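Local atomic coordinates of intermedilysin (Streptococcus intermedius, PDB entry 5IMW), a protein that probably lyses host cells by binding cholesterol-containing membranes, changing shape and assembling with further copies into an oligomeric pore. Residues W381-H386 / T393-S398; S34-F39 / V47-K52; I92-G97 / A214-G219; N21-Q26 / Q82-N87; V200-S205 / S326-I331. All coordinates share one frame; numbering follows the deposited sequence.

Contact 1 (W381-H386 / T393-S398); sequences WEELGH and TIRSRS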
# COMPACT_ATOMS: atom_id res chain seq x y z
N TRP A 381 -22.30 22.47 -24.66
CA TRP A 381 -21.71 21.30 -24.02
C TRP A 381 -21.40 20.28 -25.11
O TRP A 381 -21.59 20.54 -26.30
CB TRP A 381 -22.63 20.72 -22.95
CG TRP A 381 -23.85 20.06 -23.49
CD1 TRP A 381 -23.98 18.75 -23.87
CD2 TRP A 381 -25.13 20.66 -23.72
NE1 TRP A 381 -25.25 18.50 -24.32
CE2 TRP A 381 -25.98 19.66 -24.24
CE3 TRP A 381 -25.65 21.95 -23.54
CZ2 TRP A 381 -27.31 19.91 -24.57
CZ3 TRP A 381 -26.96 22.19 -23.87
CH2 TRP A 381 -27.78 21.18 -24.38
N GLU A 382 -20.92 19.11 -24.69
CA GLU A 382 -20.58 18.03 -25.61
C GLU A 382 -21.08 16.71 -25.04
O GLU A 382 -21.11 16.51 -23.82
CB GLU A 382 -19.06 17.95 -25.84
CG GLU A 382 -18.32 19.25 -25.57
CD GLU A 382 -16.87 19.21 -26.02
OE1 GLU A 382 -16.44 18.17 -26.57
OE2 GLU A 382 -16.16 20.22 -25.84
N GLU A 383 -21.48 15.81 -25.94
CA GLU A 383 -22.04 14.52 -25.56
C GLU A 383 -21.25 13.40 -26.22
O GLU A 383 -20.99 13.45 -27.43
CB GLU A 383 -23.52 14.44 -25.96
CG GLU A 383 -24.42 15.41 -25.20
CD GLU A 383 -25.84 15.45 -25.75
OE1 GLU A 383 -26.14 14.69 -26.69
OE2 GLU A 383 -26.65 16.26 -25.24
N LEU A 384 -20.88 12.40 -25.43
CA LEU A 384 -20.16 11.24 -25.94
C LEU A 384 -21.15 10.17 -26.38
O LEU A 384 -22.21 9.99 -25.76
CB LEU A 384 -19.22 10.66 -24.87
CG LEU A 384 -18.25 11.61 -24.18
CD1 LEU A 384 -17.44 10.84 -23.16
CD2 LEU A 384 -17.34 12.31 -25.19
N GLY A 385 -20.81 9.46 -27.46
CA GLY A 385 -21.67 8.43 -28.00
C GLY A 385 -20.86 7.40 -28.74
O GLY A 385 -19.64 7.53 -28.90
N HIS A 386 -21.54 6.36 -29.20
CA HIS A 386 -20.92 5.25 -29.92
C HIS A 386 -21.49 5.18 -31.33
O HIS A 386 -22.71 5.08 -31.50
CB HIS A 386 -21.15 3.93 -29.19
CG HIS A 386 -20.44 3.82 -27.88
ND1 HIS A 386 -20.00 2.62 -27.37
CD2 HIS A 386 -20.10 4.76 -26.97
CE1 HIS A 386 -19.41 2.83 -26.20
NE2 HIS A 386 -19.46 4.12 -25.93
N THR A 393 -17.58 8.65 -29.79
CA THR A 393 -17.86 9.80 -30.62
C THR A 393 -18.00 11.06 -29.76
O THR A 393 -18.04 11.00 -28.53
CB THR A 393 -19.15 9.58 -31.42
OG1 THR A 393 -20.28 9.63 -30.54
CG2 THR A 393 -19.12 8.23 -32.13
N ILE A 394 -18.08 12.20 -30.43
CA ILE A 394 -18.33 13.48 -29.78
C ILE A 394 -19.34 14.25 -30.62
O ILE A 394 -19.17 14.39 -31.83
CB ILE A 394 -17.05 14.32 -29.60
CG1 ILE A 394 -15.95 13.51 -28.91
CG2 ILE A 394 -17.35 15.59 -28.80
CD1 ILE A 394 -14.60 14.21 -28.90
N ARG A 395 -20.39 14.76 -29.97
CA ARG A 395 -21.39 15.60 -30.61
C ARG A 395 -21.44 16.93 -29.86
O ARG A 395 -21.95 16.99 -28.74
CB ARG A 395 -22.75 14.93 -30.63
CG ARG A 395 -22.97 13.96 -31.79
CD ARG A 395 -22.99 12.50 -31.35
NE ARG A 395 -23.98 12.25 -30.29
CZ ARG A 395 -24.51 11.06 -30.02
NH1 ARG A 395 -24.19 9.99 -30.74
NH2 ARG A 395 -25.39 10.94 -29.04
N SER A 396 -20.92 17.98 -30.47
CA SER A 396 -21.02 19.31 -29.89
C SER A 396 -22.45 19.81 -30.00
O SER A 396 -23.02 19.85 -31.10
CB SER A 396 -20.06 20.28 -30.58
OG SER A 396 -20.10 21.55 -29.97
N ARG A 397 -23.04 20.19 -28.87
CA ARG A 397 -24.44 20.57 -28.81
C ARG A 397 -24.61 21.85 -28.01
O ARG A 397 -23.78 22.18 -27.15
CB ARG A 397 -25.30 19.46 -28.20
CG ARG A 397 -25.23 18.15 -28.98
CD ARG A 397 -26.52 17.36 -28.89
NE ARG A 397 -26.55 16.29 -29.87
CZ ARG A 397 -26.86 16.46 -31.16
NH1 ARG A 397 -27.16 17.66 -31.62
NH2 ARG A 397 -26.87 15.42 -31.98
N SER A 398 -25.70 22.56 -28.29
CA SER A 398 -26.03 23.80 -27.61
C SER A 398 -27.51 23.78 -27.25
O SER A 398 -28.30 23.01 -27.81
CB SER A 398 -25.71 25.02 -28.48
OG SER A 398 -26.07 24.80 -29.84

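Contact 2 (S34-F39 / V47-K52); sequences SSREAF and VIEKKK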
# COMPACT_ATOMS: atom_id res chain seq x y z
N SER A 34 -3.57 3.29 -22.64
CA SER A 34 -4.78 4.01 -22.26
C SER A 34 -5.96 3.50 -23.07
O SER A 34 -5.93 3.52 -24.31
CB SER A 34 -4.58 5.51 -22.47
OG SER A 34 -3.67 6.03 -21.52
N SER A 35 -7.00 3.05 -22.38
CA SER A 35 -8.16 2.46 -23.02
C SER A 35 -9.40 2.79 -22.19
O SER A 35 -9.30 3.17 -21.02
CB SER A 35 -7.99 0.95 -23.19
OG SER A 35 -9.18 0.35 -23.66
N ARG A 36 -10.57 2.64 -22.81
CA ARG A 36 -11.83 2.96 -22.16
C ARG A 36 -12.89 1.95 -22.59
O ARG A 36 -12.64 1.04 -23.38
CB ARG A 36 -12.29 4.39 -22.49
CG ARG A 36 -11.44 5.48 -21.85
CD ARG A 36 -12.27 6.73 -21.58
NE ARG A 36 -13.03 7.15 -22.76
CZ ARG A 36 -13.98 8.07 -22.75
NH1 ARG A 36 -14.31 8.69 -21.62
NH2 ARG A 36 -14.62 8.39 -23.87
N GLU A 37 -14.09 2.13 -22.04
CA GLU A 37 -15.24 1.28 -22.33
C GLU A 37 -16.44 1.83 -21.59
O GLU A 37 -16.37 2.07 -20.38
CB GLU A 37 -14.97 -0.17 -21.93
CG GLU A 37 -15.69 -1.22 -22.77
CD GLU A 37 -17.09 -1.52 -22.28
OE1 GLU A 37 -17.70 -0.66 -21.61
OE2 GLU A 37 -17.59 -2.63 -22.56
N ALA A 38 -17.56 2.05 -22.29
CA ALA A 38 -18.69 2.78 -21.73
C ALA A 38 -19.97 1.96 -21.84
O ALA A 38 -20.18 1.24 -22.82
CB ALA A 38 -18.87 4.12 -22.44
N PHE A 39 -20.82 2.08 -20.82
CA PHE A 39 -22.14 1.49 -20.78
C PHE A 39 -23.18 2.60 -20.61
O PHE A 39 -22.85 3.77 -20.41
CB PHE A 39 -22.28 0.49 -19.62
CG PHE A 39 -21.81 -0.90 -19.96
CD1 PHE A 39 -22.46 -1.64 -20.94
CD2 PHE A 39 -20.73 -1.46 -19.31
CE1 PHE A 39 -22.04 -2.92 -21.25
CE2 PHE A 39 -20.30 -2.74 -19.62
CZ PHE A 39 -20.95 -3.47 -20.59
N VAL A 47 -17.88 4.40 -16.73
CA VAL A 47 -16.73 4.21 -17.60
C VAL A 47 -15.82 3.16 -16.98
O VAL A 47 -15.56 3.19 -15.77
CB VAL A 47 -15.96 5.53 -17.79
CG1 VAL A 47 -15.03 5.44 -18.99
CG2 VAL A 47 -16.92 6.71 -17.94
N ILE A 48 -15.35 2.23 -17.81
CA ILE A 48 -14.39 1.21 -17.39
C ILE A 48 -13.06 1.50 -18.08
O ILE A 48 -12.82 1.04 -19.21
CB ILE A 48 -14.89 -0.21 -17.71
CG1 ILE A 48 -16.17 -0.50 -16.92
CG2 ILE A 48 -13.81 -1.24 -17.39
CD1 ILE A 48 -16.82 -1.83 -17.26
N GLU A 49 -12.19 2.25 -17.42
CA GLU A 49 -10.94 2.73 -18.01
C GLU A 49 -9.79 1.84 -17.57
O GLU A 49 -9.55 1.67 -16.37
CB GLU A 49 -10.69 4.18 -17.62
CG GLU A 49 -9.35 4.74 -18.08
CD GLU A 49 -9.26 6.25 -17.93
OE1 GLU A 49 -10.32 6.92 -17.89
OE2 GLU A 49 -8.13 6.78 -17.86
N LYS A 50 -9.07 1.27 -18.54
CA LYS A 50 -7.89 0.45 -18.30
C LYS A 50 -6.66 1.23 -18.73
O LYS A 50 -6.55 1.64 -19.89
CB LYS A 50 -7.97 -0.88 -19.05
CG LYS A 50 -9.03 -1.83 -18.53
CD LYS A 50 -9.03 -3.14 -19.29
CE LYS A 50 -9.90 -4.18 -18.60
NZ LYS A 50 -10.19 -5.34 -19.48
N LYS A 51 -5.73 1.43 -17.80
CA LYS A 51 -4.51 2.18 -18.03
C LYS A 51 -3.29 1.32 -17.70
O LYS A 51 -3.41 0.19 -17.23
CB LYS A 51 -4.50 3.46 -17.20
CG LYS A 51 -5.18 4.64 -17.87
CD LYS A 51 -5.31 5.82 -16.91
CE LYS A 51 -4.92 7.13 -17.59
NZ LYS A 51 -5.45 8.32 -16.85
N LYS A 52 -2.12 1.88 -17.96
CA LYS A 52 -0.84 1.27 -17.61
C LYS A 52 -0.24 2.08 -16.46
O LYS A 52 -0.01 3.28 -16.60
CB LYS A 52 0.10 1.24 -18.81
CG LYS A 52 1.55 0.86 -18.49
CD LYS A 52 2.39 2.09 -18.12
CE LYS A 52 3.87 1.79 -18.18
NZ LYS A 52 4.67 2.82 -17.45

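Contact 3 (I92-G97 / A214-G219); sequences IPVNRG and ALFGSG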
# COMPACT_ATOMS: atom_id res chain seq x y z
N ILE A 92 25.28 -17.98 3.94
CA ILE A 92 26.66 -18.20 3.52
C ILE A 92 27.19 -19.37 4.34
O ILE A 92 27.33 -19.24 5.57
CB ILE A 92 27.52 -16.94 3.72
CG1 ILE A 92 26.94 -15.77 2.93
CG2 ILE A 92 28.96 -17.21 3.29
CD1 ILE A 92 27.63 -14.45 3.20
N PRO A 93 27.51 -20.52 3.73
CA PRO A 93 28.01 -21.65 4.52
C PRO A 93 29.44 -21.43 4.98
O PRO A 93 30.39 -21.69 4.23
CB PRO A 93 27.89 -22.83 3.55
CG PRO A 93 28.04 -22.22 2.21
CD PRO A 93 27.43 -20.84 2.29
N VAL A 94 29.61 -20.96 6.21
CA VAL A 94 30.93 -20.59 6.72
C VAL A 94 30.85 -20.52 8.24
O VAL A 94 29.80 -20.22 8.81
CB VAL A 94 31.40 -19.24 6.12
CG1 VAL A 94 30.40 -18.13 6.44
CG2 VAL A 94 32.78 -18.87 6.61
N ASN A 95 31.97 -20.80 8.89
CA ASN A 95 32.06 -20.65 10.34
C ASN A 95 31.79 -19.20 10.73
O ASN A 95 31.86 -18.29 9.91
CB ASN A 95 33.43 -21.10 10.84
CG ASN A 95 33.82 -22.46 10.32
OD1 ASN A 95 34.31 -22.59 9.19
ND2 ASN A 95 33.61 -23.49 11.13
N ARG A 96 31.48 -19.00 12.01
CA ARG A 96 31.13 -17.68 12.50
C ARG A 96 31.77 -17.44 13.86
O ARG A 96 32.21 -18.37 14.54
CB ARG A 96 29.61 -17.50 12.61
CG ARG A 96 28.96 -16.88 11.39
CD ARG A 96 27.55 -16.43 11.70
NE ARG A 96 26.62 -16.81 10.64
CZ ARG A 96 26.19 -18.05 10.44
NH1 ARG A 96 26.61 -19.04 11.23
NH2 ARG A 96 25.35 -18.31 9.45
N GLY A 97 31.81 -16.16 14.24
CA GLY A 97 32.27 -15.74 15.54
C GLY A 97 31.12 -15.46 16.48
O GLY A 97 29.97 -15.84 16.23
N ALA A 214 34.65 -9.86 13.11
CA ALA A 214 33.97 -10.36 14.30
C ALA A 214 32.85 -11.33 13.93
O ALA A 214 32.59 -12.30 14.65
CB ALA A 214 33.43 -9.20 15.13
N LEU A 215 32.17 -11.07 12.81
CA LEU A 215 31.09 -11.94 12.36
C LEU A 215 31.59 -13.27 11.81
O LEU A 215 30.77 -14.16 11.55
CB LEU A 215 30.25 -11.23 11.30
CG LEU A 215 29.33 -10.12 11.81
CD1 LEU A 215 28.84 -9.27 10.65
CD2 LEU A 215 28.15 -10.71 12.58
N PHE A 216 32.90 -13.42 11.60
CA PHE A 216 33.48 -14.66 11.11
C PHE A 216 34.45 -15.21 12.15
O PHE A 216 35.21 -14.46 12.77
CB PHE A 216 34.20 -14.44 9.78
CG PHE A 216 33.30 -13.94 8.68
CD1 PHE A 216 32.55 -14.82 7.93
CD2 PHE A 216 33.21 -12.58 8.41
CE1 PHE A 216 31.72 -14.36 6.92
CE2 PHE A 216 32.39 -12.12 7.40
CZ PHE A 216 31.64 -13.01 6.66
N GLY A 217 34.43 -16.53 12.34
CA GLY A 217 35.12 -17.15 13.45
C GLY A 217 36.59 -17.43 13.22
O GLY A 217 37.42 -16.53 13.31
N SER A 218 36.91 -18.69 12.94
CA SER A 218 38.30 -19.13 12.80
C SER A 218 39.07 -18.26 11.81
O SER A 218 38.52 -17.34 11.21
CB SER A 218 38.34 -20.60 12.35
OG SER A 218 39.65 -20.98 11.98
N GLY A 219 40.36 -18.56 11.64
CA GLY A 219 41.20 -17.81 10.74
C GLY A 219 40.67 -17.77 9.32
O GLY A 219 41.26 -18.34 8.41

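Contact 4 (N21-Q26 / Q82-N87); sequences NILTHQ and QSLLEN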
# COMPACT_ATOMS: atom_id res chain seq x y z
N ASN A 21 20.54 -0.04 -5.21
CA ASN A 21 20.48 -0.42 -6.62
C ASN A 21 20.66 -1.92 -6.80
O ASN A 21 20.12 -2.50 -7.75
CB ASN A 21 21.53 0.35 -7.43
CG ASN A 21 20.92 1.47 -8.26
OD1 ASN A 21 20.71 1.31 -9.46
ND2 ASN A 21 20.63 2.60 -7.62
N ILE A 22 21.41 -2.56 -5.90
CA ILE A 22 21.55 -4.01 -5.96
C ILE A 22 20.27 -4.69 -5.51
O ILE A 22 19.90 -5.76 -6.01
CB ILE A 22 22.74 -4.48 -5.10
CG1 ILE A 22 24.01 -3.73 -5.47
CG2 ILE A 22 22.95 -5.98 -5.26
CD1 ILE A 22 25.13 -3.95 -4.49
N LEU A 23 19.58 -4.10 -4.54
CA LEU A 23 18.35 -4.67 -3.99
C LEU A 23 17.13 -4.16 -4.76
O LEU A 23 16.12 -3.77 -4.17
CB LEU A 23 18.25 -4.34 -2.51
CG LEU A 23 19.41 -4.88 -1.68
CD1 LEU A 23 19.47 -4.19 -0.33
CD2 LEU A 23 19.28 -6.39 -1.51
N THR A 24 17.24 -4.18 -6.08
CA THR A 24 16.19 -3.67 -6.97
C THR A 24 15.74 -4.81 -7.87
O THR A 24 16.56 -5.42 -8.56
CB THR A 24 16.70 -2.49 -7.79
OG1 THR A 24 17.69 -1.77 -7.05
CG2 THR A 24 15.55 -1.54 -8.12
N HIS A 25 14.44 -5.10 -7.85
CA HIS A 25 13.84 -6.13 -8.69
C HIS A 25 12.86 -5.47 -9.64
O HIS A 25 11.87 -4.88 -9.20
CB HIS A 25 13.14 -7.20 -7.84
CG HIS A 25 12.35 -8.18 -8.64
ND1 HIS A 25 12.93 -9.21 -9.35
CD2 HIS A 25 11.01 -8.29 -8.86
CE1 HIS A 25 12.00 -9.91 -9.97
NE2 HIS A 25 10.82 -9.37 -9.69
N GLN A 26 13.13 -5.57 -10.94
CA GLN A 26 12.31 -4.94 -11.97
C GLN A 26 11.42 -6.01 -12.60
O GLN A 26 11.91 -6.91 -13.28
CB GLN A 26 13.17 -4.26 -13.03
CG GLN A 26 12.41 -3.26 -13.90
CD GLN A 26 12.31 -1.89 -13.26
OE1 GLN A 26 13.19 -1.48 -12.50
NE2 GLN A 26 11.24 -1.17 -13.56
N GLN A 82 20.04 -12.78 -5.73
CA GLN A 82 18.67 -12.86 -6.22
C GLN A 82 17.75 -13.48 -5.18
O GLN A 82 16.58 -13.09 -5.07
CB GLN A 82 18.64 -13.66 -7.52
CG GLN A 82 17.25 -13.83 -8.13
CD GLN A 82 16.64 -12.52 -8.56
OE1 GLN A 82 17.30 -11.48 -8.55
NE2 GLN A 82 15.36 -12.55 -8.94
N SER A 83 18.25 -14.45 -4.41
CA SER A 83 17.39 -15.16 -3.47
C SER A 83 16.82 -14.24 -2.40
O SER A 83 15.70 -14.47 -1.93
CB SER A 83 18.17 -16.31 -2.82
OG SER A 83 19.54 -15.99 -2.68
N LEU A 84 17.56 -13.20 -2.01
CA LEU A 84 17.05 -12.29 -0.99
C LEU A 84 15.87 -11.48 -1.50
O LEU A 84 14.95 -11.17 -0.73
CB LEU A 84 18.16 -11.36 -0.50
CG LEU A 84 17.85 -10.53 0.75
CD1 LEU A 84 17.74 -11.41 1.98
CD2 LEU A 84 18.91 -9.46 0.96
N LEU A 85 15.87 -11.13 -2.79
CA LEU A 85 14.75 -10.37 -3.35
C LEU A 85 13.49 -11.22 -3.43
O LEU A 85 12.38 -10.71 -3.27
CB LEU A 85 15.12 -9.83 -4.73
CG LEU A 85 16.34 -8.90 -4.75
CD1 LEU A 85 16.69 -8.51 -6.18
CD2 LEU A 85 16.09 -7.67 -3.91
N GLU A 86 13.65 -12.52 -3.68
CA GLU A 86 12.54 -13.46 -3.57
C GLU A 86 12.21 -13.80 -2.12
O GLU A 86 11.34 -14.64 -1.87
CB GLU A 86 12.85 -14.74 -4.34
CG GLU A 86 12.96 -14.56 -5.84
CD GLU A 86 13.54 -15.78 -6.54
OE1 GLU A 86 13.88 -16.76 -5.84
OE2 GLU A 86 13.66 -15.75 -7.78
N ASN A 87 12.90 -13.17 -1.16
CA ASN A 87 12.66 -13.38 0.26
C ASN A 87 12.83 -14.85 0.65
O ASN A 87 12.16 -15.35 1.55
CB ASN A 87 11.27 -12.89 0.67
CG ASN A 87 11.10 -12.82 2.17
OD1 ASN A 87 11.58 -11.89 2.82
ND2 ASN A 87 10.41 -13.80 2.73

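Contact 5 (V200-S205 / S326-I331); sequences VYYTAS and SPAVPI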
# COMPACT_ATOMS: atom_id res chain seq x y z
N VAL A 200 3.86 -6.31 16.49
CA VAL A 200 5.19 -6.57 17.04
C VAL A 200 5.13 -6.43 18.55
O VAL A 200 4.74 -5.37 19.07
CB VAL A 200 6.24 -5.63 16.44
CG1 VAL A 200 7.61 -5.89 17.05
CG2 VAL A 200 6.28 -5.78 14.93
N TYR A 201 5.52 -7.48 19.27
CA TYR A 201 5.63 -7.44 20.72
C TYR A 201 7.04 -7.03 21.16
O TYR A 201 7.22 -6.06 21.90
CB TYR A 201 5.27 -8.80 21.32
CG TYR A 201 3.93 -9.34 20.87
CD1 TYR A 201 2.87 -8.50 20.62
CD2 TYR A 201 3.74 -10.71 20.70
CE1 TYR A 201 1.64 -8.99 20.21
CE2 TYR A 201 2.53 -11.21 20.29
CZ TYR A 201 1.48 -10.35 20.04
OH TYR A 201 0.26 -10.85 19.63
N TYR A 202 8.05 -7.78 20.71
CA TYR A 202 9.44 -7.47 21.00
C TYR A 202 10.27 -7.73 19.75
O TYR A 202 9.85 -8.44 18.83
CB TYR A 202 9.97 -8.27 22.20
CG TYR A 202 9.81 -9.78 22.07
CD1 TYR A 202 8.62 -10.40 22.42
CD2 TYR A 202 10.86 -10.57 21.62
CE1 TYR A 202 8.48 -11.77 22.32
CE2 TYR A 202 10.72 -11.94 21.51
CZ TYR A 202 9.53 -12.54 21.86
OH TYR A 202 9.39 -13.90 21.75
N THR A 203 11.47 -7.15 19.73
CA THR A 203 12.39 -7.27 18.61
C THR A 203 13.78 -7.57 19.14
O THR A 203 14.26 -6.89 20.06
CB THR A 203 12.42 -6.00 17.76
OG1 THR A 203 11.74 -4.94 18.45
CG2 THR A 203 11.75 -6.23 16.42
N ALA A 204 14.43 -8.57 18.56
CA ALA A 204 15.80 -8.92 18.90
C ALA A 204 16.73 -8.32 17.85
O ALA A 204 16.67 -8.70 16.68
CB ALA A 204 15.98 -10.44 18.97
N SER A 205 17.58 -7.38 18.28
CA SER A 205 18.49 -6.68 17.39
C SER A 205 19.92 -6.96 17.81
O SER A 205 20.24 -6.95 19.00
CB SER A 205 18.23 -5.17 17.42
OG SER A 205 18.60 -4.63 18.68
N SER A 326 3.61 -18.26 25.74
CA SER A 326 4.80 -18.91 25.22
C SER A 326 5.65 -17.86 24.51
O SER A 326 5.25 -16.69 24.43
CB SER A 326 4.42 -20.04 24.27
OG SER A 326 5.09 -21.25 24.60
N PRO A 327 6.82 -18.22 23.98
CA PRO A 327 7.61 -17.24 23.23
C PRO A 327 7.04 -17.01 21.85
O PRO A 327 6.52 -17.92 21.19
CB PRO A 327 9.00 -17.88 23.17
CG PRO A 327 8.74 -19.33 23.23
CD PRO A 327 7.50 -19.52 24.06
N ALA A 328 7.16 -15.76 21.40
CA ALA A 328 6.54 -15.36 20.15
C ALA A 328 7.28 -15.94 18.95
O ALA A 328 8.42 -16.39 19.05
CB ALA A 328 6.49 -13.83 20.07
N VAL A 329 6.60 -15.92 17.81
CA VAL A 329 7.13 -16.43 16.55
C VAL A 329 7.63 -15.26 15.71
O VAL A 329 7.00 -14.18 15.73
CB VAL A 329 6.05 -17.24 15.79
CG1 VAL A 329 6.59 -17.78 14.48
CG2 VAL A 329 5.53 -18.38 16.66
N PRO A 330 8.73 -15.40 14.97
CA PRO A 330 9.22 -14.28 14.15
C PRO A 330 8.31 -14.02 12.95
O PRO A 330 7.86 -14.96 12.28
CB PRO A 330 10.61 -14.74 13.71
CG PRO A 330 10.56 -16.22 13.79
CD PRO A 330 9.66 -16.53 14.94
N ILE A 331 8.08 -12.74 12.66
CA ILE A 331 7.15 -12.38 11.59
C ILE A 331 7.88 -11.53 10.57
O ILE A 331 7.62 -11.62 9.36
CB ILE A 331 5.92 -11.64 12.14
CG1 ILE A 331 6.34 -10.45 13.00
CG2 ILE A 331 5.03 -12.60 12.91
CD1 ILE A 331 5.20 -9.56 13.42

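Contact 1 (W381-H386 / T393-S398)
Arg397 lies across Trp381 and then Glu383 on one face of two antiparallel strands. Its CB sits over the five-membered ring of Trp381, 4.3 Å from the centroid and 27° off the ring normal, a CH-pi contact. A bend at chi2 swings CD toward the carboxylate: Arg397 CD is 3.5 Å from Glu383 OE1, and Arg397 NE makes a salt bridge to that same OE1 at 3.6 Å. The oxygen comes in at the guanidinium edge, although the carboxylate and guanidinium planes stand 59° apart. The other oxygen, Glu383 OE2, accepts a hydrogen bond of 2.8 Å from Trp381 NE1; this oxygen lies in the indole plane and is met on its anti side, somewhat out of the carboxylate plane. The indole bond and the longer ion pair together probably restrict rotation of the carboxylate. Trp381 CG lies between its backbone N and carbonyl carbon (chi1 71°), and Arg397 O comes over a face of the indole while also accepting from Trp381 N at 2.9 Å. On the opposite face of the strands Ile394 runs beside Glu382 and Leu384, with Ile394 CG1 4.1 Å from Leu384 CD2. These strands are the two arms of a beta hairpin at one edge of a four-stranded sheet in the C-terminal beta-sandwich domain; near its turn lie His386 and Glu392, seen to bind zinc in a crystal structure of this protein.

Contact 2 (S34-F39 / V47-K52)
Glu37 and Ile48 share the straightest of the backbone bonds that hold 34-39 against the strand: Ile48 N donates to Glu37 O at 2.8 Å, with 173° at the hydrogen. Further along, Ser35 N donates to Lys50 O at 2.9 Å and Lys50 N returns a bond to Ser35 O at 3.1 Å; both are bent, and the second arrives well above the carbonyl plane. Weaker CA-H...O contacts fill in between, from Val47 CA to Glu37 O and from Glu49 CA to Ser35 O. Side-chain packing is sparse. Arg36 CD lies 4.0 Å from Val47 CG1, the two side chains meeting at a slant, and Ile48 CD1 reaches the edge of the Phe39 ring, 4.3 Å from CE2. Glu49 CG, anti to its backbone N (chi1 174°), lies beside Ser35 O. Among the charged groups, Glu49 OE2 forms a salt bridge within the strand to Lys51 NZ at 3.3 Å, a weak hydrogen bond. Arg36 turns its guanidinium elsewhere, to a salt bridge with Glu392 of the beta-sandwich domain. Val47, Glu49 and Lys51 bond by their backbones to strand 346-361, so 34-39 runs along the outer edge of strand 44-59 as an irregular antiparallel addition to the long, narrow sheet that leads toward the C-terminal domain in cholesterol-dependent cytolysins.

Contact 3 (I92-G97 / A214-G219)
Val94 and Phe216 meet because chi1 of Val94 (59°) sets CG1 between its backbone N and carbonyl carbon, while Phe216 CG is anti to the carbonyl carbon (chi1 -60°). Val94 CG1 then comes to the ring edge, 4.0 Å from Phe216 CE1, with the side chains at about a right angle. Leu77 of strand 77-79 also packs on Phe216. Arg96 touches with its aliphatic stem: its CG is 3.3 Å from Leu215 O, and the guanidinium turns back so that one face lies toward Val94 O of its own segment. The rest is backbone against backbone. Gly97 and Gly217 bring their CA atoms to 3.8 Å, and CA-H...O contacts run from Gly217 CA to Arg96 O (3.3 Å) and from Gly97 CA to Ala214 O (3.6 Å). No hydrogen bond crosses between the segments. This is plain loop-to-loop packing, joining the lead-in to strand 99-103 with the turn before helix 222-227, far from the C-terminal beta sandwich.

Contact 4 (N21-Q26 / Q82-N87)
An inverse gamma turn centred on Leu23, where helix 19-22 gives way to strand 24-26, packs against Leu85 of the short, weakly bonded helix 82-85. The two methyls of Leu85 divide the work. CD2 lies against the turn itself, 3.8 Å from Leu23 C, while CD1 reaches the start of the strand, 3.9 Å from Thr24 O and 4.1 Å from His25 CB. Leu23 in turn extends CD2 between two leucines of the helix, 4.0 Å from Leu84 CD2 and 4.2 Å from Leu85 CD2. Ile346 of strand 346-361 touches both Leu23 and Leu85, and Tyr333 packs on Leu84, so the leucines are tied into the neighbouring sheets. The corner is braced by Thr24 OG1, which donates to Asn21 O at 2.6 Å from above the carbonyl plane; the helix opposite ends in a Schellman motif at Asn87. His25 and Glu86 have each been seen to bind zinc in a crystal structure of this protein, but no metal is bound here and His25 ND1 is 6.8 Å from Glu86 OE2. His25 CG is anti to the backbone N (chi1 172°), which sets the ring beside the end of the Gln82 side chain: Gln82 NE2 stops 4.2 Å from His25 ND1, amide and imidazole planes 48° apart.

Contact 5 (V200-S205 / S326-I331)
Ala328 CB touches the rings of two successive tyrosines, Tyr201 and Tyr202. It meets Tyr201 at the ring edge, 4.2 Å from CD2, and approaches Tyr202 more closely, 3.6 Å from CE1. A second apolar touch lies one residue before Tyr201 and three after Ala328, where Val200 CG2 is 4.2 Å from Ile331 CD1; both of these residues are buried. The chain turns a corner at Tyr201, passing from strand 191-200 of the five-stranded sheet to strand 202-206 of another sheet, and the two tyrosines diverge there. The ring of Tyr201 meets that of Phe322 with the planes nearly parallel, whereas Tyr202 meets the ring of Tyr244 and packs on Val133 of helix 122-140. At the polar edge, Tyr202 CG takes the position between its backbone N and carbonyl carbon (chi1 55°), which directs the phenol across to the other segment. There Ala328 N donates to Tyr202 OH at 2.9 Å, a moderately bent bond of 140° at the hydrogen. Pro327 stands beside this bond, its CB 4.2 Å from Tyr202 OH. The hydroxyl of Tyr201 has its own partner, a weak bond to Gly319 O. One hydrogen bond thus serves an otherwise apolar junction: the phenol satisfies the backbone N-H of Ala328, where the chain leads into strand 329-337, and the bond probably limits how the ring can shift against the alanine methyl.

Overall arrangement
Contact 4 opens first along the chain, with contact 2 falling between its two segments; contacts 3 and 5 alternate their segments, and contact 1 comes last. Contacts 3, 4 and 5 lie together in the main body of the elongated molecule, their centres 24 to 26 Å apart. Contacts 4 and 2 reach the same three-stranded sheet by its outer strands 24-26 and 44-59, with centres 33 Å apart. Contact 2 touches contact 1 where Ala38 and Arg36 meet His386 and Leu384, joining the elongated sheet to the C-terminal beta sandwich. Contacts 1 and 3, with centres 74 Å apart, lie on opposite sides of the chain's centre, consistent with a membrane-binding domain held far from the main body.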